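Local coordinates for protein SAM-dependent methyltransferase (Streptococcus pneumoniae, PDB 3KR9) that probably transfers a methyl group from S-adenosylmethionine to N1 of an adenine in tRNA, at residues N121-L126 with F149-V154; I142-G147 with F181-Q186; V167-F172 with I214-E219. All coordinates share one frame; numbering follows the deposited sequence.

Contact 1: residues N121-L126 with F149-V154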
loop_
_atom_site.group_PDB
_atom_site.type_symbol
_atom_site.label_atom_id
_atom_site.label_comp_id
_atom_site.label_asym_id
_atom_site.label_seq_id
_atom_site.Cartn_x
_atom_site.Cartn_y
_atom_site.Cartn_z
ATOM N N ASN A 121 1.305 -4.830 -6.332
ATOM C CA ASN A 121 1.429 -4.674 -7.805
ATOM C C ASN A 121 0.484 -3.575 -8.298
ATOM O O ASN A 121 -0.283 -3.000 -7.513
ATOM C CB ASN A 121 1.112 -6.011 -8.535
ATOM C CG ASN A 121 -0.324 -6.516 -8.225
ATOM O OD1 ASN A 121 -1.303 -5.756 -8.263
ATOM N ND2 ASN A 121 -0.436 -7.782 -7.891
ATOM N N ARG A 122 0.541 -3.269 -9.582
ATOM C CA ARG A 122 -0.427 -2.322 -10.173
ATOM C C ARG A 122 -0.384 -1.006 -9.392
ATOM O O ARG A 122 -1.433 -0.384 -9.156
ATOM C CB ARG A 122 -1.853 -2.857 -10.123
ATOM C CG ARG A 122 -2.131 -4.091 -11.013
ATOM C CD ARG A 122 -1.112 -4.184 -12.124
ATOM N NE ARG A 122 -1.628 -3.609 -13.368
ATOM C CZ ARG A 122 -1.046 -2.628 -14.066
ATOM N NH1 ARG A 122 0.111 -2.081 -13.666
ATOM N NH2 ARG A 122 -1.634 -2.204 -15.176
ATOM N N GLU A 123 0.814 -0.616 -8.956
ATOM C CA GLU A 123 0.971 0.586 -8.176
ATOM C C GLU A 123 0.566 1.800 -9.006
ATOM O O GLU A 123 -0.103 2.689 -8.498
ATOM C CB GLU A 123 2.392 0.713 -7.645
ATOM C CG GLU A 123 2.886 -0.579 -6.876
ATOM C CD GLU A 123 3.647 -1.578 -7.762
ATOM O OE1 GLU A 123 3.418 -1.687 -8.993
ATOM O OE2 GLU A 123 4.492 -2.276 -7.202
ATOM N N ASP A 124 0.929 1.771 -10.281
ATOM C CA ASP A 124 0.569 2.800 -11.223
ATOM C C ASP A 124 -0.927 3.022 -11.278
ATOM O O ASP A 124 -1.333 4.172 -11.094
ATOM C CB ASP A 124 1.186 2.570 -12.626
ATOM C CG ASP A 124 0.774 1.247 -13.279
ATOM O OD1 ASP A 124 0.353 0.290 -12.617
ATOM O OD2 ASP A 124 0.952 1.154 -14.505
ATOM N N ASP A 125 -1.740 1.952 -11.466
ATOM C CA ASP A 125 -3.225 2.094 -11.473
ATOM C C ASP A 125 -3.755 2.572 -10.135
ATOM O O ASP A 125 -4.721 3.300 -10.080
ATOM C CB ASP A 125 -3.985 0.762 -11.807
ATOM C CG ASP A 125 -3.477 0.115 -13.103
ATOM O OD1 ASP A 125 -3.263 0.857 -14.059
ATOM O OD2 ASP A 125 -3.243 -1.104 -13.156
ATOM N N LEU A 126 -3.142 2.194 -9.037
ATOM C CA LEU A 126 -3.621 2.785 -7.783
ATOM C C LEU A 126 -3.317 4.331 -7.743
ATOM O O LEU A 126 -4.043 5.084 -7.103
ATOM C CB LEU A 126 -2.903 2.123 -6.574
ATOM C CG LEU A 126 -3.185 2.633 -5.158
ATOM C CD1 LEU A 126 -4.710 2.663 -4.807
ATOM C CD2 LEU A 126 -2.411 1.675 -4.155
ATOM N N PHE A 149 10.161 -6.960 -4.059
ATOM C CA PHE A 149 10.137 -5.497 -3.848
ATOM C C PHE A 149 8.730 -5.011 -3.538
ATOM O O PHE A 149 7.769 -5.375 -4.233
ATOM C CB PHE A 149 10.618 -4.791 -5.104
ATOM C CG PHE A 149 11.973 -5.228 -5.522
ATOM C CD1 PHE A 149 13.105 -4.836 -4.795
ATOM C CD2 PHE A 149 12.124 -6.066 -6.597
ATOM C CE1 PHE A 149 14.364 -5.291 -5.165
ATOM C CE2 PHE A 149 13.381 -6.543 -6.964
ATOM C CZ PHE A 149 14.512 -6.139 -6.244
ATOM N N TYR A 150 8.611 -4.168 -2.540
ATOM C CA TYR A 150 7.300 -3.682 -2.085
ATOM C C TYR A 150 7.301 -2.148 -1.962
ATOM O O TYR A 150 8.161 -1.571 -1.245
ATOM C CB TYR A 150 6.956 -4.294 -0.708
ATOM C CG TYR A 150 6.880 -5.803 -0.766
ATOM C CD1 TYR A 150 5.719 -6.437 -1.198
ATOM C CD2 TYR A 150 7.984 -6.595 -0.441
ATOM C CE1 TYR A 150 5.640 -7.812 -1.288
ATOM C CE2 TYR A 150 7.911 -7.989 -0.535
ATOM C CZ TYR A 150 6.737 -8.580 -0.944
ATOM O OH TYR A 150 6.658 -9.944 -1.040
ATOM N N GLU A 151 6.342 -1.496 -2.610
ATOM C CA GLU A 151 6.193 -0.021 -2.465
ATOM C C GLU A 151 5.155 0.259 -1.379
ATOM O O GLU A 151 4.228 -0.553 -1.189
ATOM C CB GLU A 151 5.731 0.587 -3.797
ATOM C CG GLU A 151 6.749 0.361 -4.922
ATOM C CD GLU A 151 6.367 1.088 -6.177
ATOM O OE1 GLU A 151 5.458 1.919 -6.088
ATOM O OE2 GLU A 151 6.943 0.827 -7.256
ATOM N N ILE A 152 5.353 1.352 -0.649
ATOM C CA ILE A 152 4.400 1.878 0.357
ATOM C C ILE A 152 4.038 3.342 -0.046
ATOM O O ILE A 152 4.940 4.182 -0.222
ATOM C CB ILE A 152 5.049 1.894 1.788
ATOM C CG1 ILE A 152 5.381 0.456 2.253
ATOM C CG2 ILE A 152 4.170 2.662 2.819
ATOM C CD1 ILE A 152 6.328 0.428 3.437
ATOM N N LEU A 153 2.735 3.650 -0.182
ATOM C CA LEU A 153 2.286 4.971 -0.553
ATOM C C LEU A 153 1.563 5.580 0.630
ATOM O O LEU A 153 0.676 4.934 1.213
ATOM C CB LEU A 153 1.300 4.905 -1.712
ATOM C CG LEU A 153 1.829 4.676 -3.116
ATOM C CD1 LEU A 153 2.886 3.564 -3.194
ATOM C CD2 LEU A 153 0.598 4.369 -4.035
ATOM N N VAL A 154 1.943 6.814 0.986
ATOM C CA VAL A 154 1.264 7.519 2.086
ATOM C C VAL A 154 0.434 8.636 1.450
ATOM O O VAL A 154 0.923 9.347 0.600
ATOM C CB VAL A 154 2.250 8.176 3.077
ATOM C CG1 VAL A 154 1.464 8.703 4.323
ATOM C CG2 VAL A 154 3.409 7.195 3.529
HETATM O O HOH W 1 7.441 -3.102 -5.892
#
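The carboxylates of Glu-123 and Glu-151 stack with an offset, their planes 22° apart. Glu-123 CD stands 4.1 Å from Glu-151 CD, and the OE2 atoms of Glu-123 and Glu-151 are 4.0 Å apart, so the pair would repel without a shared cation. The chains arrive nearly at right angles. Glu-151 reaches from strand 148-157 toward the helix in extended form, whereas Glu-123, in the first turn of helix 123-132, bends at chi2 (93°). This bend turns its carboxylate over that of Glu-151, while CB and CG, set by the backbone and chi1, lie beside the other acid, with Glu-123 CB 3.6 Å from Glu-151 OE1.

Both acids find their counter-charge in Lys-184, whose NZ forms salt bridges with Glu-123 OE2 and Glu-151 OE2; Arg-127 NH2 adds a salt bridge to Glu-151 OE1. A water joins Glu-123 OE2 to Phe-149 O, weakly at both ends.

One turn further along the helix the contact becomes apolar. Leu-126 and Leu-153, apolar and with methyl-tipped branches, pass in opposite directions between helix 123-132 and strand 148-157 and meet through one CD2 each, 4.0 Å apart.

Chemically, the buried acid pair is probably stabilised by the shared Lys-184 and by Arg-127. These cations probably offset the mutual repulsion and help keep both carboxylates ionised, making this a buried charge cluster next to a leucine-leucine packing contact.

Contact 2: residues I142-G147 with F181-Q186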
loop_
_atom_site.group_PDB
_atom_site.type_symbol
_atom_site.label_atom_id
_atom_site.label_comp_id
_atom_site.label_asym_id
_atom_site.label_seq_id
_atom_site.Cartn_x
_atom_site.Cartn_y
_atom_site.Cartn_z
ATOM N N ILE A 142 10.219 2.304 -0.418
ATOM C CA ILE A 142 10.277 1.028 -1.136
ATOM C C ILE A 142 11.288 0.127 -0.435
ATOM O O ILE A 142 12.355 0.580 -0.046
ATOM C CB ILE A 142 10.642 1.222 -2.632
ATOM C CG1 ILE A 142 10.571 -0.107 -3.379
ATOM C CG2 ILE A 142 12.081 1.884 -2.772
ATOM C CD1 ILE A 142 10.525 0.020 -4.942
ATOM N N LEU A 143 10.950 -1.135 -0.236
ATOM C CA LEU A 143 11.881 -2.045 0.421
ATOM C C LEU A 143 11.989 -3.331 -0.335
ATOM O O LEU A 143 11.198 -3.594 -1.248
ATOM C CB LEU A 143 11.454 -2.336 1.863
ATOM C CG LEU A 143 10.204 -3.206 1.987
ATOM C CD1 LEU A 143 10.431 -4.309 2.986
ATOM C CD2 LEU A 143 8.971 -2.368 2.376
ATOM N N GLU A 144 12.975 -4.139 0.033
ATOM C CA GLU A 144 13.104 -5.497 -0.523
ATOM C C GLU A 144 12.991 -6.462 0.636
ATOM O O GLU A 144 13.461 -6.164 1.728
ATOM C CB GLU A 144 14.469 -5.706 -1.188
ATOM C CG GLU A 144 14.615 -7.079 -1.835
ATOM C CD GLU A 144 15.959 -7.263 -2.555
ATOM O OE1 GLU A 144 16.966 -6.620 -2.179
ATOM O OE2 GLU A 144 16.011 -8.069 -3.503
ATOM N N GLU A 145 12.402 -7.621 0.389
ATOM C CA GLU A 145 12.130 -8.581 1.448
ATOM C C GLU A 145 12.113 -9.947 0.804
ATOM O O GLU A 145 11.346 -10.196 -0.111
ATOM C CB GLU A 145 10.786 -8.261 2.122
ATOM C CG GLU A 145 10.279 -9.267 3.173
ATOM C CD GLU A 145 9.137 -8.651 4.039
ATOM O OE1 GLU A 145 7.960 -8.847 3.642
ATOM O OE2 GLU A 145 9.414 -7.939 5.068
ATOM N N ALA A 146 13.020 -10.808 1.241
ATOM C CA ALA A 146 13.138 -12.133 0.649
ATOM C C ALA A 146 13.217 -12.059 -0.873
ATOM O O ALA A 146 12.594 -12.832 -1.558
ATOM C CB ALA A 146 11.970 -12.955 1.058
ATOM N N GLY A 147 13.930 -11.087 -1.419
ATOM C CA GLY A 147 14.076 -11.052 -2.864
ATOM C C GLY A 147 12.883 -10.493 -3.636
ATOM O O GLY A 147 12.888 -10.515 -4.858
ATOM N N PHE A 181 15.107 0.916 -5.131
ATOM C CA PHE A 181 14.440 1.354 -6.345
ATOM C C PHE A 181 15.269 0.913 -7.591
ATOM O O PHE A 181 14.714 0.405 -8.578
ATOM C CB PHE A 181 14.277 2.883 -6.286
ATOM C CG PHE A 181 13.619 3.499 -7.496
ATOM C CD1 PHE A 181 12.257 3.757 -7.495
ATOM C CD2 PHE A 181 14.365 3.861 -8.613
ATOM C CE1 PHE A 181 11.614 4.354 -8.604
ATOM C CE2 PHE A 181 13.748 4.463 -9.743
ATOM C CZ PHE A 181 12.365 4.714 -9.738
ATOM N N VAL A 182 16.590 1.093 -7.557
ATOM C CA VAL A 182 17.401 0.693 -8.731
ATOM C C VAL A 182 17.308 -0.813 -9.018
ATOM O O VAL A 182 17.098 -1.225 -10.162
ATOM C CB VAL A 182 18.892 1.094 -8.587
ATOM C CG1 VAL A 182 19.694 0.688 -9.844
ATOM C CG2 VAL A 182 19.033 2.629 -8.281
ATOM N N GLN A 183 17.450 -1.637 -7.974
ATOM C CA GLN A 183 17.363 -3.079 -8.144
ATOM C C GLN A 183 16.017 -3.472 -8.708
ATOM O O GLN A 183 15.936 -4.270 -9.645
ATOM C CB GLN A 183 17.604 -3.808 -6.806
ATOM C CG GLN A 183 18.937 -3.458 -6.146
ATOM C CD GLN A 183 18.916 -3.695 -4.635
ATOM O OE1 GLN A 183 18.287 -4.655 -4.162
ATOM N NE2 GLN A 183 19.591 -2.810 -3.861
ATOM N N LYS A 184 14.936 -2.901 -8.170
ATOM C CA LYS A 184 13.622 -3.242 -8.704
ATOM C C LYS A 184 13.523 -2.956 -10.182
ATOM O O LYS A 184 13.136 -3.831 -10.944
ATOM C CB LYS A 184 12.456 -2.565 -7.955
ATOM C CG LYS A 184 11.107 -2.820 -8.674
ATOM C CD LYS A 184 9.866 -2.160 -7.969
ATOM C CE LYS A 184 8.602 -2.170 -8.938
ATOM N NZ LYS A 184 7.382 -1.692 -8.173
ATOM N N TRP A 185 13.894 -1.751 -10.611
ATOM C CA TRP A 185 13.614 -1.353 -12.011
ATOM C C TRP A 185 14.616 -1.916 -13.048
ATOM O O TRP A 185 14.249 -2.285 -14.166
ATOM C CB TRP A 185 13.416 0.177 -12.105
ATOM C CG TRP A 185 12.071 0.545 -11.525
ATOM C CD1 TRP A 185 11.810 1.142 -10.309
ATOM C CD2 TRP A 185 10.790 0.234 -12.096
ATOM N NE1 TRP A 185 10.445 1.258 -10.125
ATOM C CE2 TRP A 185 9.797 0.685 -11.185
ATOM C CE3 TRP A 185 10.386 -0.384 -13.275
ATOM C CZ2 TRP A 185 8.450 0.558 -11.443
ATOM C CZ3 TRP A 185 9.052 -0.516 -13.510
ATOM C CH2 TRP A 185 8.107 -0.047 -12.600
ATOM N N GLN A 186 15.865 -2.034 -12.618
ATOM C CA GLN A 186 16.895 -2.729 -13.368
ATOM C C GLN A 186 16.456 -4.154 -13.636
ATOM O O GLN A 186 16.600 -4.657 -14.739
ATOM C CB GLN A 186 18.187 -2.735 -12.542
ATOM C CG GLN A 186 19.463 -2.470 -13.317
ATOM C CD GLN A 186 19.879 -1.002 -13.267
ATOM O OE1 GLN A 186 20.999 -0.650 -12.834
ATOM N NE2 GLN A 186 18.970 -0.128 -13.694
#
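Phe-181 meets Ile-142 near the start of helix 179-198: Ile-142 CG2 lies 4.0 Å from Phe-181 N and 4.3 Å from Phe-181 CB. The contact is thus with the root of the phenylalanine. One face of its ring is covered by Trp-185 CD1, 3.5 Å above the plane and over the centre; the side chain also touches Leu-173 and, on helix 204-221, Val-220 and Leu-221.

Two residues on, Gln-183 faces Glu-144 across the outer part of the interface. Gln-183 OE1 is placed 3.1 Å from Glu-144 OE1, which sets two acceptors against each other, with amide and carboxylate planes 56° apart. The chains cross at about a right angle. Oxygen and nitrogen of an amide are hard to tell apart at 2.0 Å resolution, and a turned amide might suit the glutamate better, but the model gives no bond between them.

Lys-184 carries the contact inward. With CG anti to the backbone N (chi1 173°) and every later torsion extended, its methylene chain runs past Ile-142, and Lys-184 CD touches Ile-142 CD1 at 3.8 Å. The NZ goes on to the acid pair, Glu-151 and Glu-123. Lys-184 CE also lies 3.6 Å above the plane of the Trp-185 indole, displaced toward the rim. That indole extends toward Phe-169 and also touches Ile-217.

The helix crosses the edge strand 135-145 at 72°, with the axes 9.0 Å apart. Lysine suits its place through both of its natures: an aliphatic shaft for the isoleucine, and a charged end for the acids. The chemistry therefore grades from polar Gln-183 and Glu-144 at the margin to hydrocarbon packing around Ile-142, and joins the helix to the outermost strand mainly by van der Waals contact.

Contact 3: residues V167-F172 with I214-E219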
loop_
_atom_site.group_PDB
_atom_site.type_symbol
_atom_site.label_atom_id
_atom_site.label_comp_id
_atom_site.label_asym_id
_atom_site.label_seq_id
_atom_site.Cartn_x
_atom_site.Cartn_y
_atom_site.Cartn_z
ATOM N N VAL A 167 3.522 8.603 -12.304
ATOM C CA VAL A 167 2.491 7.578 -12.167
ATOM C C VAL A 167 3.154 6.195 -12.072
ATOM O O VAL A 167 2.774 5.358 -11.275
ATOM C CB VAL A 167 1.424 7.598 -13.326
ATOM C CG1 VAL A 167 0.663 6.309 -13.345
ATOM C CG2 VAL A 167 0.405 8.762 -13.147
ATOM N N ARG A 168 4.187 5.987 -12.884
ATOM C CA ARG A 168 4.706 4.673 -13.050
ATOM C C ARG A 168 5.752 4.419 -11.974
ATOM O O ARG A 168 5.849 3.319 -11.470
ATOM C CB ARG A 168 5.325 4.558 -14.429
ATOM C CG ARG A 168 6.114 3.289 -14.619
ATOM C CD ARG A 168 5.239 2.020 -14.512
ATOM N NE ARG A 168 4.887 1.652 -13.125
ATOM C CZ ARG A 168 4.367 0.479 -12.790
ATOM N NH1 ARG A 168 4.146 -0.426 -13.728
ATOM N NH2 ARG A 168 4.068 0.205 -11.529
ATOM N N PHE A 169 6.522 5.444 -11.631
ATOM C CA PHE A 169 7.683 5.268 -10.749
ATOM C C PHE A 169 7.510 5.784 -9.339
ATOM O O PHE A 169 8.236 5.350 -8.448
ATOM C CB PHE A 169 8.934 5.855 -11.414
ATOM C CG PHE A 169 9.257 5.179 -12.720
ATOM C CD1 PHE A 169 9.592 3.818 -12.740
ATOM C CD2 PHE A 169 9.150 5.871 -13.931
ATOM C CE1 PHE A 169 9.859 3.169 -13.939
ATOM C CE2 PHE A 169 9.420 5.234 -15.150
ATOM C CZ PHE A 169 9.769 3.877 -15.159
ATOM N N GLY A 170 6.524 6.660 -9.146
ATOM C CA GLY A 170 6.259 7.306 -7.850
ATOM C C GLY A 170 6.888 8.698 -7.788
ATOM O O GLY A 170 8.085 8.830 -8.049
ATOM N N PRO A 171 6.111 9.727 -7.415
ATOM C CA PRO A 171 6.671 11.095 -7.377
ATOM C C PRO A 171 7.766 11.234 -6.347
ATOM O O PRO A 171 8.649 12.051 -6.539
ATOM C CB PRO A 171 5.490 11.977 -6.918
ATOM C CG PRO A 171 4.507 10.984 -6.287
ATOM C CD PRO A 171 4.692 9.688 -7.012
ATOM N N PHE A 172 7.668 10.536 -5.214
ATOM C CA PHE A 172 8.805 10.515 -4.266
ATOM C C PHE A 172 9.868 9.471 -4.619
ATOM O O PHE A 172 11.054 9.803 -4.624
ATOM C CB PHE A 172 8.340 10.400 -2.793
ATOM C CG PHE A 172 7.406 11.511 -2.383
ATOM C CD1 PHE A 172 7.884 12.627 -1.701
ATOM C CD2 PHE A 172 6.079 11.511 -2.833
ATOM C CE1 PHE A 172 7.029 13.687 -1.346
ATOM C CE2 PHE A 172 5.234 12.542 -2.501
ATOM C CZ PHE A 172 5.709 13.642 -1.758
ATOM N N ILE A 214 11.046 0.251 -21.565
ATOM C CA ILE A 214 12.478 0.156 -21.327
ATOM C C ILE A 214 13.115 1.526 -21.278
ATOM O O ILE A 214 13.916 1.808 -20.394
ATOM C CB ILE A 214 13.166 -0.710 -22.408
ATOM C CG1 ILE A 214 12.700 -2.168 -22.309
ATOM C CG2 ILE A 214 14.668 -0.649 -22.268
ATOM C CD1 ILE A 214 13.005 -3.003 -23.579
ATOM N N GLN A 215 12.763 2.401 -22.215
ATOM C CA GLN A 215 13.306 3.776 -22.185
ATOM C C GLN A 215 12.867 4.504 -20.939
ATOM O O GLN A 215 13.651 5.248 -20.334
ATOM C CB GLN A 215 12.828 4.573 -23.398
ATOM C CG GLN A 215 13.493 4.152 -24.682
ATOM C CD GLN A 215 14.984 4.399 -24.637
ATOM O OE1 GLN A 215 15.760 3.495 -24.337
ATOM N NE2 GLN A 215 15.392 5.645 -24.896
ATOM N N ALA A 216 11.598 4.331 -20.578
ATOM C CA ALA A 216 11.051 5.016 -19.398
ATOM C C ALA A 216 11.924 4.674 -18.227
ATOM O O ALA A 216 12.314 5.547 -17.461
ATOM C CB ALA A 216 9.610 4.581 -19.116
ATOM N N ILE A 217 12.248 3.383 -18.097
ATOM C CA ILE A 217 13.094 2.936 -17.001
ATOM C C ILE A 217 14.493 3.557 -17.086
ATOM O O ILE A 217 14.989 4.095 -16.105
ATOM C CB ILE A 217 13.153 1.382 -16.916
ATOM C CG1 ILE A 217 11.777 0.815 -16.517
ATOM C CG2 ILE A 217 14.217 0.911 -15.927
ATOM C CD1 ILE A 217 11.597 -0.689 -16.805
ATOM N N LYS A 218 15.121 3.466 -18.266
ATOM C CA LYS A 218 16.443 4.072 -18.516
ATOM C C LYS A 218 16.473 5.540 -18.132
ATOM O O LYS A 218 17.381 5.997 -17.427
ATOM C CB LYS A 218 16.853 3.930 -19.997
ATOM C CG LYS A 218 17.144 2.503 -20.455
ATOM C CD LYS A 218 17.938 2.490 -21.797
ATOM C CE LYS A 218 17.707 1.208 -22.623
ATOM N NZ LYS A 218 18.165 -0.065 -21.956
ATOM N N GLU A 219 15.477 6.287 -18.589
ATOM C CA GLU A 219 15.361 7.685 -18.221
ATOM C C GLU A 219 15.302 7.897 -16.700
ATOM O O GLU A 219 16.084 8.691 -16.154
ATOM C CB GLU A 219 14.154 8.311 -18.936
ATOM C CG GLU A 219 14.260 8.125 -20.462
ATOM C CD GLU A 219 13.031 8.564 -21.240
ATOM O OE1 GLU A 219 11.923 8.558 -20.671
ATOM O OE2 GLU A 219 13.176 8.912 -22.439
#
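Ala-216 O, Ala-216 CB and the start of Ile-217 receive the ring of Phe-169 on a turn of helix 204-221 whose shortest polar bond is the backbone one from Glu-219 N to Gln-215 O, 2.7 Å. Against this turn the ring packs on backbone, at Ala-216 O and Ile-217 N, as well as on Ala-216 CB and Ile-217 CG1, and makes no hydrogen bond.

Phe-169 does all the reaching. Its CG stands anti to its carbonyl carbon (chi1 -61°), sending the ring out from the end of helix 164-169 so that the far atoms make the contact. Phe-169 CE2 comes to 3.7 Å from Ala-216 O, and Phe-169 CZ to 4.0 Å from Ala-216 CB. On the next residue, Ile-217 CG1 lies 3.9 Å from Phe-169 CZ, the two side chains crossing at about a right angle. Alanine fits because its small methyl lets the ring come close to the helix backbone, while the longer isoleucine supplies a flank.

Other residues probably help to hold the ring. Arg-168 CG sits 3.6 Å above one face of the Phe-169 ring, over its centre, and Trp-185 of helix 179-198 meets Phe-169 edge-to-face. Ile-217 also touches Leu-192, so this apolar cluster is shared among three helices. Just beyond the phenylalanine, Gly-170 takes a positive phi (98°), a conformation that a residue without a side chain adopts easily, and the chain leaves the helix there.

Helices 179-198 and 204-221, joined by a short loop, make a helical hairpin at the C-terminal end of the chain. Phe-169 plugs into this hairpin from a short helix that follows strand 148-157, a hydrophobic join between a Rossmann-like methyltransferase core and its helical C-terminal extension.

In the fold
The three contacts form a compact cluster, their centres about 13 to 14 Å apart. Contacts 1 and 2 share the antiparallel end of the mixed sheet, where strands 148-157 and 135-145 are neighbours, and their segments alternate along the chain. Contact 3 opens only after contact 1 has closed, but it interleaves with contact 2: residues 167-172 fall between 142-147 and 181-186, and 214-219 come last. Helix 179-198, part of contact 2, touches elements of both other contacts, while contacts 1 and 3 are linked directly by a long, weak ion pair between Glu-123 and Arg-168. These adjoining contacts join the C-terminal helices to the presumed catalytic fold.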